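Local coordinates for protein COG3291: FOG: PKD repeat (Clostridium thermocellum, PDB 1WMX) that serves as the family 30 carbohydrate-binding module of the modular enzyme CelJ, probably helping a cellulase bind its polysaccharide substrate, at residues E98-G103 with F168-S173; W64-T69 with L158-R163; E88-G93 with W133-I138. One frame throughout, in Å; residues are numbered along the deposited sequence.

Contact 1. Residues E98-G103 with F168-S173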
loop_
_atom_site.group_PDB
_atom_site.type_symbol
_atom_site.label_atom_id
_atom_site.label_comp_id
_atom_site.label_asym_id
_atom_site.label_seq_id
_atom_site.Cartn_x
_atom_site.Cartn_y
_atom_site.Cartn_z
ATOM N N GLU B 98 9.712 18.219 11.103
ATOM C CA GLU B 98 9.784 17.072 10.185
ATOM C C GLU B 98 8.415 16.398 10.186
ATOM O O GLU B 98 7.741 16.344 11.218
ATOM C CB GLU B 98 10.833 16.044 10.650
ATOM C CG GLU B 98 12.274 16.530 10.579
ATOM C CD GLU B 98 12.682 17.343 11.788
ATOM O OE1 GLU B 98 13.862 17.812 11.850
ATOM O OE2 GLU B 98 11.841 17.549 12.727
ATOM N N ASP B 99 8.008 15.890 9.041
ATOM C CA ASP B 99 6.711 15.214 8.936
ATOM C C ASP B 99 6.782 14.094 7.896
ATOM O O ASP B 99 7.530 14.175 6.919
ATOM C CB ASP B 99 5.634 16.223 8.542
ATOM C CG ASP B 99 4.237 15.654 8.669
ATOM O OD1 ASP B 99 3.926 14.985 9.709
ATOM O OD2 ASP B 99 3.395 15.848 7.735
ATOM N N PHE B 100 5.995 13.056 8.134
ATOM C CA PHE B 100 5.949 11.890 7.237
ATOM C C PHE B 100 4.756 11.002 7.604
ATOM O O PHE B 100 4.089 11.211 8.618
ATOM C CB PHE B 100 7.257 11.093 7.359
ATOM C CG PHE B 100 7.647 10.787 8.798
ATOM C CD1 PHE B 100 7.035 9.734 9.475
ATOM C CD2 PHE B 100 8.614 11.559 9.446
ATOM C CE1 PHE B 100 7.378 9.453 10.801
ATOM C CE2 PHE B 100 8.961 11.283 10.776
ATOM C CZ PHE B 100 8.341 10.229 11.454
ATOM N N VAL B 101 4.496 10.015 6.766
ATOM C CA VAL B 101 3.373 9.097 6.992
ATOM C C VAL B 101 3.759 7.999 7.978
ATOM O O VAL B 101 4.872 7.478 7.953
ATOM C CB VAL B 101 2.945 8.447 5.693
ATOM C CG1 VAL B 101 1.735 7.533 5.905
ATOM C CG2 VAL B 101 2.578 9.494 4.646
ATOM N N ILE B 102 2.822 7.659 8.840
ATOM C CA ILE B 102 3.035 6.612 9.846
ATOM C C ILE B 102 1.749 5.804 9.993
ATOM O O ILE B 102 0.649 6.364 10.011
ATOM C CB ILE B 102 3.417 7.245 11.195
ATOM C CG1 ILE B 102 3.667 6.168 12.265
ATOM C CG2 ILE B 102 2.325 8.184 11.713
ATOM C CD1 ILE B 102 4.343 6.695 13.533
ATOM N N GLY B 103 1.893 4.489 10.090
ATOM C CA GLY B 103 0.718 3.608 10.229
ATOM C C GLY B 103 1.120 2.141 10.394
ATOM O O GLY B 103 2.236 1.831 10.811
ATOM N N PHE B 168 15.170 14.949 5.409
ATOM C CA PHE B 168 15.030 15.206 6.844
ATOM C C PHE B 168 15.611 14.081 7.690
ATOM O O PHE B 168 15.980 13.026 7.175
ATOM C CB PHE B 168 13.552 15.376 7.205
ATOM C CG PHE B 168 12.775 14.079 7.210
ATOM C CD1 PHE B 168 12.692 13.302 8.364
ATOM C CD2 PHE B 168 12.169 13.611 6.046
ATOM C CE1 PHE B 168 12.021 12.072 8.355
ATOM C CE2 PHE B 168 11.496 12.384 6.029
ATOM C CZ PHE B 168 11.424 11.616 7.186
ATOM N N THR B 169 15.665 14.313 8.999
ATOM C CA THR B 169 16.182 13.327 9.934
ATOM C C THR B 169 15.482 13.407 11.276
ATOM O O THR B 169 15.289 14.491 11.819
ATOM C CB THR B 169 17.681 13.523 10.184
ATOM O OG1 THR B 169 18.377 13.510 8.934
ATOM C CG2 THR B 169 18.226 12.413 11.080
ATOM N N VAL B 170 15.083 12.249 11.790
ATOM C CA VAL B 170 14.457 12.146 13.103
ATOM C C VAL B 170 15.047 10.903 13.746
ATOM O O VAL B 170 15.656 10.064 13.074
ATOM C CB VAL B 170 12.916 11.996 13.052
ATOM C CG1 VAL B 170 12.287 13.264 12.517
ATOM C CG2 VAL B 170 12.531 10.791 12.213
ATOM N N TRP B 171 14.867 10.800 15.052
ATOM C CA TRP B 171 15.366 9.680 15.820
ATOM C C TRP B 171 14.212 9.174 16.669
ATOM O O TRP B 171 13.461 9.966 17.233
ATOM C CB TRP B 171 16.523 10.155 16.700
ATOM C CG TRP B 171 17.778 10.441 15.929
ATOM C CD1 TRP B 171 18.796 9.561 15.659
ATOM C CD2 TRP B 171 18.152 11.683 15.319
ATOM N NE1 TRP B 171 19.778 10.182 14.931
ATOM C CE2 TRP B 171 19.411 11.485 14.706
ATOM C CE3 TRP B 171 17.548 12.944 15.232
ATOM C CZ2 TRP B 171 20.080 12.503 14.012
ATOM C CZ3 TRP B 171 18.210 13.960 14.541
ATOM C CH2 TRP B 171 19.463 13.731 13.941
ATOM N N PHE B 172 14.052 7.859 16.736
ATOM C CA PHE B 172 12.976 7.269 17.522
ATOM C C PHE B 172 13.567 6.553 18.727
ATOM O O PHE B 172 14.730 6.156 18.731
ATOM C CB PHE B 172 12.165 6.244 16.704
ATOM C CG PHE B 172 11.375 6.831 15.551
ATOM C CD1 PHE B 172 11.981 7.078 14.320
ATOM C CD2 PHE B 172 10.012 7.097 15.687
ATOM C CE1 PHE B 172 11.239 7.576 13.233
ATOM C CE2 PHE B 172 9.260 7.595 14.614
ATOM C CZ PHE B 172 9.881 7.834 13.380
ATOM N N SER B 173 12.747 6.372 19.745
ATOM C CA SER B 173 13.174 5.678 20.944
ATOM C C SER B 173 11.971 4.985 21.562
ATOM O O SER B 173 10.844 5.450 21.422
ATOM C CB SER B 173 13.769 6.677 21.947
ATOM O OG SER B 173 14.123 6.025 23.156
HETATM O O HOH W 1 15.505 17.244 9.766
#
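E98 and F100 meet strand F168-S173 along a chain direction about 79° from that of the strand; the nearest CA atoms, those of E98 and F168, are 6.5 Å apart, and side chains make nearly all of the contact, with no direct hydrogen bond between the segments. F100, E98 and F168 carry it in similar shares. The F100 ring leaves the backbone with CG between N and the carbonyl carbon (chi1 50°), and this setting brings one rim against three residues of the strand. Here F100 CD2 lies 3.6 Å from F168 CZ, F100 CE2 lies 3.9 Å from V170 CG2, and F100 CZ comes to 3.4 Å from F172 CZ. Neither F168 nor F172 stacks face to face on F100. The F100 and F168 planes are almost parallel, 13° apart, but slid so far that the rings barely overlap. Toward F172 the meeting is rim to rim, with F100 near the plane of the F172 ring at its edge.

E98 closes the near end. The aliphatic part of its side chain slides past V170 in the opposite direction, with E98 CB 3.7 Å from V170 CG1, while E98 CG rests 3.8 Å from F168 CB. Its carboxylate is held by several donors: water 1 gives a proton to E98 OE1 at 2.7 Å, and the backbone amides of E95 and G96 bond to the same oxygen. That water also accepts from T169 N at 3.0 Å, a bridge between loop and strand. I91 of strand 86-93 packs on V170. The residues leading into strand 101-106 thus pack on strand 168-178 of the other antiparallel sheet, and the cluster of F100, F168 and F172 is consistent with the hydrophobic filling between the sheets of a beta-sandwich.

Contact 2. Residues W64-T69 with L158-R163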
loop_
_atom_site.group_PDB
_atom_site.type_symbol
_atom_site.label_atom_id
_atom_site.label_comp_id
_atom_site.label_asym_id
_atom_site.label_seq_id
_atom_site.Cartn_x
_atom_site.Cartn_y
_atom_site.Cartn_z
ATOM N N TRP B 64 9.726 6.499 -0.627
ATOM C CA TRP B 64 10.595 5.831 0.332
ATOM C C TRP B 64 9.672 5.267 1.393
ATOM O O TRP B 64 8.657 5.876 1.737
ATOM C CB TRP B 64 11.631 6.773 0.959
ATOM C CG TRP B 64 11.091 7.914 1.757
ATOM C CD1 TRP B 64 11.007 9.217 1.360
ATOM C CD2 TRP B 64 10.591 7.871 3.099
ATOM N NE1 TRP B 64 10.492 9.988 2.370
ATOM C CE2 TRP B 64 10.225 9.190 3.451
ATOM C CE3 TRP B 64 10.417 6.846 4.040
ATOM C CZ2 TRP B 64 9.693 9.518 4.705
ATOM C CZ3 TRP B 64 9.889 7.170 5.288
ATOM C CH2 TRP B 64 9.533 8.498 5.607
ATOM N N ILE B 65 10.017 4.094 1.901
ATOM C CA ILE B 65 9.196 3.444 2.901
ATOM C C ILE B 65 10.056 2.707 3.915
ATOM O O ILE B 65 11.167 2.295 3.612
ATOM C CB ILE B 65 8.258 2.435 2.229
ATOM C CG1 ILE B 65 7.256 1.892 3.239
ATOM C CG2 ILE B 65 9.076 1.296 1.623
ATOM C CD1 ILE B 65 6.222 0.976 2.617
ATOM N N SER B 66 9.544 2.568 5.132
ATOM C CA SER B 66 10.250 1.828 6.164
ATOM C C SER B 66 9.267 0.880 6.832
ATOM O O SER B 66 8.268 1.327 7.395
ATOM C CB SER B 66 10.842 2.763 7.216
ATOM O OG SER B 66 11.508 2.008 8.218
ATOM N N LEU B 67 9.537 -0.420 6.759
ATOM C CA LEU B 67 8.669 -1.412 7.385
ATOM C C LEU B 67 9.386 -2.039 8.579
ATOM O O LEU B 67 10.477 -2.583 8.445
ATOM C CB LEU B 67 8.277 -2.508 6.379
ATOM C CG LEU B 67 7.492 -2.063 5.132
ATOM C CD1 LEU B 67 7.475 -3.176 4.105
ATOM C CD2 LEU B 67 6.080 -1.674 5.515
ATOM N N LEU B 68 8.771 -1.941 9.752
ATOM C CA LEU B 68 9.338 -2.516 10.969
ATOM C C LEU B 68 8.403 -3.629 11.446
ATOM O O LEU B 68 7.304 -3.370 11.928
ATOM C CB LEU B 68 9.479 -1.435 12.040
ATOM C CG LEU B 68 10.316 -0.205 11.662
ATOM C CD1 LEU B 68 10.224 0.827 12.767
ATOM C CD2 LEU B 68 11.769 -0.610 11.409
ATOM N N THR B 69 8.845 -4.874 11.310
ATOM C CA THR B 69 8.024 -6.009 11.692
ATOM C C THR B 69 7.801 -6.137 13.200
ATOM O O THR B 69 8.637 -5.721 14.010
ATOM C CB THR B 69 8.636 -7.332 11.185
ATOM O OG1 THR B 69 9.907 -7.527 11.804
ATOM C CG2 THR B 69 8.837 -7.303 9.670
ATOM N N LEU B 158 4.704 -2.091 11.210
ATOM C CA LEU B 158 4.585 -0.659 11.405
ATOM C C LEU B 158 5.205 -0.049 10.185
ATOM O O LEU B 158 6.121 -0.662 9.586
ATOM C CB LEU B 158 5.288 -0.301 12.715
ATOM C CG LEU B 158 5.706 1.159 12.831
ATOM C CD1 LEU B 158 4.523 2.123 12.945
ATOM C CD2 LEU B 158 6.576 1.420 14.064
ATOM N N VAL B 159 4.697 1.122 9.836
ATOM C CA VAL B 159 5.156 1.788 8.620
ATOM C C VAL B 159 5.414 3.283 8.827
ATOM O O VAL B 159 4.568 4.028 9.322
ATOM C CB VAL B 159 4.089 1.600 7.539
ATOM C CG1 VAL B 159 4.657 1.686 6.127
ATOM C CG2 VAL B 159 3.389 0.233 7.625
ATOM N N PHE B 160 6.535 3.656 8.083
ATOM C CA PHE B 160 6.928 5.067 7.965
ATOM C C PHE B 160 6.963 5.251 6.452
ATOM O O PHE B 160 7.375 4.343 5.725
ATOM C CB PHE B 160 8.332 5.340 8.528
ATOM C CG PHE B 160 8.451 5.122 10.010
ATOM C CD1 PHE B 160 9.676 4.765 10.571
ATOM C CD2 PHE B 160 7.340 5.244 10.842
ATOM C CE1 PHE B 160 9.793 4.528 11.940
ATOM C CE2 PHE B 160 7.448 5.010 12.208
ATOM C CZ PHE B 160 8.676 4.650 12.761
ATOM N N SER B 161 6.551 6.416 5.971
ATOM C CA SER B 161 6.532 6.631 4.539
ATOM C C SER B 161 6.561 8.105 4.144
ATOM O O SER B 161 6.192 8.993 4.924
ATOM C CB SER B 161 5.296 5.947 3.953
ATOM O OG SER B 161 5.355 5.930 2.546
ATOM N N LYS B 162 6.996 8.346 2.912
ATOM C CA LYS B 162 7.108 9.689 2.377
ATOM C C LYS B 162 5.831 10.500 2.479
ATOM O O LYS B 162 4.736 10.002 2.225
ATOM C CB LYS B 162 7.553 9.632 0.913
ATOM C CG LYS B 162 7.544 10.970 0.192
ATOM C CD LYS B 162 8.030 10.810 -1.234
ATOM C CE LYS B 162 7.955 12.112 -1.999
ATOM N NZ LYS B 162 6.548 12.587 -2.113
ATOM N N ARG B 163 5.996 11.763 2.853
ATOM C CA ARG B 163 4.893 12.706 2.965
ATOM C C ARG B 163 5.226 13.794 1.936
ATOM O O ARG B 163 4.518 13.973 0.946
ATOM C CB ARG B 163 4.861 13.281 4.378
ATOM C CG ARG B 163 4.025 14.528 4.557
ATOM C CD ARG B 163 2.542 14.285 4.395
ATOM N NE ARG B 163 1.780 15.288 5.133
ATOM C CZ ARG B 163 0.674 15.873 4.688
ATOM N NH1 ARG B 163 0.189 15.559 3.491
ATOM N NH2 ARG B 163 0.051 16.771 5.444
#
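W64, F160 and L68 bury more surface here than any other residues of the two strands, which run antiparallel with their axes at 164°. W64 turns its indole back across the neighbouring strand: with CG between its backbone N and carbonyl carbon (chi1 62°), one ring face lies over the backbone of S161 and K162. The S161 carbonyl carbon is 3.3 Å from W64 CH2, toward the rim, and K162 N sits above the middle of the ring system. K162 CB adds a CH-pi contact, 3.6 Å from the centroid of the five-membered ring of W64. The same K162 N donates to W64 O at 3.2 Å, so a backbone bond and the indole together hold this end of the ladder. The six-membered ring also reaches F160, where W64 CZ3 is 4.0 Å from F160 CB.

Further along, L68 and L158 lie side by side and point the same way, with L68 CD1 3.9 Å from L158 CD2. L68 CD1 also approaches the F160 ring obliquely, 3.8 Å from F160 CE1. Beneath these side chains, S66 with F160 and L68 with L158 form hydrogen-bonded pairs; S66 N reaches F160 O at 2.9 Å and L68 N reaches L158 O at the same 2.9 Å, each answered by a return bond from the partner amide.

S66, L68, L158 and F160 share one face of the sheet, where F160 stacks on F172 and touches L53 of strand 48-55, and S66 OG is tied to S23 OG. I65, L67, V159 and S161 share the other face, and there L67 packs on Y113 of the second subunit. The regular antiparallel ladder, with L68, L158 and F160 turned toward the opposing sheet, fits an inner strand pair of a beta-sandwich.

Contact 3. Residues E88-G93 with W133-I138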
loop_
_atom_site.group_PDB
_atom_site.type_symbol
_atom_site.label_atom_id
_atom_site.label_comp_id
_atom_site.label_asym_id
_atom_site.label_seq_id
_atom_site.Cartn_x
_atom_site.Cartn_y
_atom_site.Cartn_z
ATOM N N GLU B 88 3.171 4.151 20.973
ATOM C CA GLU B 88 3.960 5.172 21.658
ATOM C C GLU B 88 5.430 5.083 21.278
ATOM O O GLU B 88 5.940 4.017 20.922
ATOM C CB GLU B 88 3.806 5.014 23.167
ATOM C CG GLU B 88 2.342 4.970 23.610
ATOM C CD GLU B 88 2.182 4.983 25.119
ATOM O OE1 GLU B 88 1.144 4.470 25.647
ATOM O OE2 GLU B 88 3.088 5.509 25.843
ATOM N N PHE B 89 6.072 6.235 21.367
ATOM C CA PHE B 89 7.491 6.374 21.048
ATOM C C PHE B 89 7.946 7.803 21.351
ATOM O O PHE B 89 7.136 8.721 21.487
ATOM C CB PHE B 89 7.711 6.066 19.549
ATOM C CG PHE B 89 6.928 6.990 18.611
ATOM C CD1 PHE B 89 7.454 8.229 18.241
ATOM C CD2 PHE B 89 5.681 6.601 18.115
ATOM C CE1 PHE B 89 6.735 9.076 17.384
ATOM C CE2 PHE B 89 4.962 7.448 17.260
ATOM C CZ PHE B 89 5.490 8.684 16.897
ATOM N N ASP B 90 9.242 7.978 21.471
ATOM C CA ASP B 90 9.817 9.305 21.688
ATOM C C ASP B 90 10.496 9.661 20.397
ATOM O O ASP B 90 11.009 8.781 19.705
ATOM C CB ASP B 90 10.817 9.291 22.833
ATOM C CG ASP B 90 10.198 8.843 24.123
ATOM O OD1 ASP B 90 10.531 7.718 24.607
ATOM O OD2 ASP B 90 9.352 9.600 24.700
ATOM N N ILE B 91 10.497 10.930 20.071
ATOM C CA ILE B 91 11.108 11.391 18.823
ATOM C C ILE B 91 11.649 12.813 18.979
ATOM O O ILE B 91 11.259 13.547 19.888
ATOM C CB ILE B 91 10.054 11.382 17.710
ATOM C CG1 ILE B 91 10.667 11.733 16.342
ATOM C CG2 ILE B 91 8.930 12.386 18.003
ATOM C CD1 ILE B 91 9.658 11.724 15.186
ATOM N N LYS B 92 12.547 13.158 18.078
ATOM C CA LYS B 92 13.171 14.490 18.020
ATOM C C LYS B 92 13.773 14.638 16.631
ATOM O O LYS B 92 14.376 13.704 16.101
ATOM C CB LYS B 92 14.236 14.640 19.115
ATOM C CG LYS B 92 15.619 14.148 18.730
ATOM C CD LYS B 92 16.668 14.577 19.749
ATOM C CE LYS B 92 18.078 14.189 19.334
ATOM N NZ LYS B 92 19.101 14.656 20.287
ATOM N N GLY B 93 13.596 15.808 16.050
ATOM C CA GLY B 93 14.090 16.070 14.688
ATOM C C GLY B 93 15.437 16.780 14.685
ATOM O O GLY B 93 15.881 17.325 15.695
ATOM N N TRP B 133 13.571 16.042 22.656
ATOM C CA TRP B 133 12.801 14.796 22.724
ATOM C C TRP B 133 11.375 15.027 23.228
ATOM O O TRP B 133 11.140 15.786 24.166
ATOM C CB TRP B 133 13.478 13.805 23.659
ATOM C CG TRP B 133 14.710 13.157 23.048
ATOM C CD1 TRP B 133 15.993 13.496 23.275
ATOM C CD2 TRP B 133 14.697 12.074 22.129
ATOM N NE1 TRP B 133 16.810 12.626 22.511
ATOM C CE2 TRP B 133 16.030 11.783 21.836
ATOM C CE3 TRP B 133 13.677 11.316 21.529
ATOM C CZ2 TRP B 133 16.406 10.750 20.961
ATOM C CZ3 TRP B 133 14.063 10.287 20.654
ATOM C CH2 TRP B 133 15.376 10.016 20.383
ATOM N N GLN B 134 10.448 14.352 22.576
ATOM C CA GLN B 134 9.027 14.414 22.929
ATOM C C GLN B 134 8.446 13.008 22.905
ATOM O O GLN B 134 8.785 12.194 22.045
ATOM C CB GLN B 134 8.234 15.252 21.918
ATOM C CG GLN B 134 8.598 16.723 21.877
ATOM C CD GLN B 134 7.575 17.531 21.090
ATOM O OE1 GLN B 134 6.431 17.687 21.542
ATOM N NE2 GLN B 134 7.932 18.048 19.932
ATOM N N HIS B 135 7.581 12.716 23.845
ATOM C CA HIS B 135 6.930 11.410 23.871
ATOM C C HIS B 135 5.573 11.588 23.219
ATOM O O HIS B 135 4.774 12.424 23.644
ATOM C CB HIS B 135 6.763 10.911 25.303
ATOM C CG HIS B 135 6.109 9.546 25.358
ATOM N ND1 HIS B 135 4.747 9.376 25.146
ATOM C CD2 HIS B 135 6.617 8.313 25.589
ATOM C CE1 HIS B 135 4.471 8.088 25.243
ATOM N NE2 HIS B 135 5.578 7.436 25.506
ATOM N N VAL B 136 5.303 10.815 22.179
ATOM C CA VAL B 136 4.015 10.940 21.486
ATOM C C VAL B 136 3.228 9.629 21.572
ATOM O O VAL B 136 3.788 8.533 21.622
ATOM C CB VAL B 136 4.233 11.344 20.016
ATOM C CG1 VAL B 136 5.714 11.315 19.630
ATOM C CG2 VAL B 136 3.473 10.442 19.041
ATOM N N LYS B 137 1.919 9.776 21.603
ATOM C CA LYS B 137 1.012 8.630 21.680
ATOM C C LYS B 137 -0.022 8.733 20.564
ATOM O O LYS B 137 -0.784 9.701 20.497
ATOM C CB LYS B 137 0.300 8.604 23.040
ATOM C CG LYS B 137 1.260 8.606 24.231
ATOM C CD LYS B 137 0.655 7.957 25.472
ATOM C CE LYS B 137 -0.641 8.627 25.925
ATOM N NZ LYS B 137 -1.212 7.997 27.132
ATOM N N ILE B 138 0.151 7.833 19.537
ATOM C CA ILE B 138 -0.901 7.703 18.525
ATOM C C ILE B 138 -1.860 6.617 18.981
ATOM O O ILE B 138 -1.456 5.498 19.316
ATOM C CB ILE B 138 -0.256 7.379 17.194
ATOM C CG1 ILE B 138 0.710 8.489 16.769
ATOM C CG2 ILE B 138 -1.271 7.216 16.062
ATOM C CD1 ILE B 138 1.425 8.203 15.457
HETATM O O HOH W 2 10.558 16.477 19.329
HETATM O O HOH W 3 20.189 12.828 22.901
#
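An antiparallel strand pair of the sheet that also holds strand 168-178 is formed here by F89 and I91 with V136 and Q134, the axes crossing at 136°. Its hydrogen-bonded pairs are F89 with V136 and I91 with Q134: V136 N gives to F89 O at 2.9 Å, and I91 N gives to Q134 O at 2.9 Å, each with a return bond. Alternation puts mostly apolar side chains on one face and charged or polar ones on the other.

F89, I91, V136 and I138 pack as an apolar layer, joined by Q134, whose NE2 bonds T128 O. F89 CE2 lies 4.0 Å from I138 CD1, and the F89 ring continues inward to F172.

E88, D90, H135 and K137 occupy the other face. E88 and K137 run side by side, E88 CD 3.4 Å from K137 CD, while their charged ends, E88 OE1 and K137 NZ, remain 4.5 Å apart. The carboxylate of E88 stands almost perpendicular, 83°, at the edge of the H135 ring, with E88 OE2 3.2 Å from H135 NE2. D90 OD2 also lies near that ring, 3.2 Å from H135 CD2. At the end of the pair, K92 lies extended over the W133 indole, K92 CD 3.6 Å from the centroid of its five-membered ring, in a CH-pi contact.

The apolar face thus depends on packing. On the polar face E88 and K137 attract each other at long range, while E88 OE1 bonds T178 OG1 and K137 also meets Y86 in a cation-pi contact; the carboxylates of E88 and D90 beside H135 might favour its protonation.

The three contacts illustrate how one beta-sandwich is held within and between its layers. Contact 2 is the ladder inside the five-stranded sheet and contact 3 the ladder inside the opposing sheet, whereas contact 1 spans the two by side chains and one bridging water. It touches both others: V101 and G103 continue the first sheet beside S161 and V159, while W171 and S173 pair with K92 and D90 of the second. Contacts 1 and 2 are both buried and largely apolar; contact 2 adds backbone bonds, contact 1 the water-bridged carboxylate of E98. Contact 3 is only partly buried, with charged residues on its outward face. Contacts 2 and 3 do not touch, their centres being about 16 Å apart.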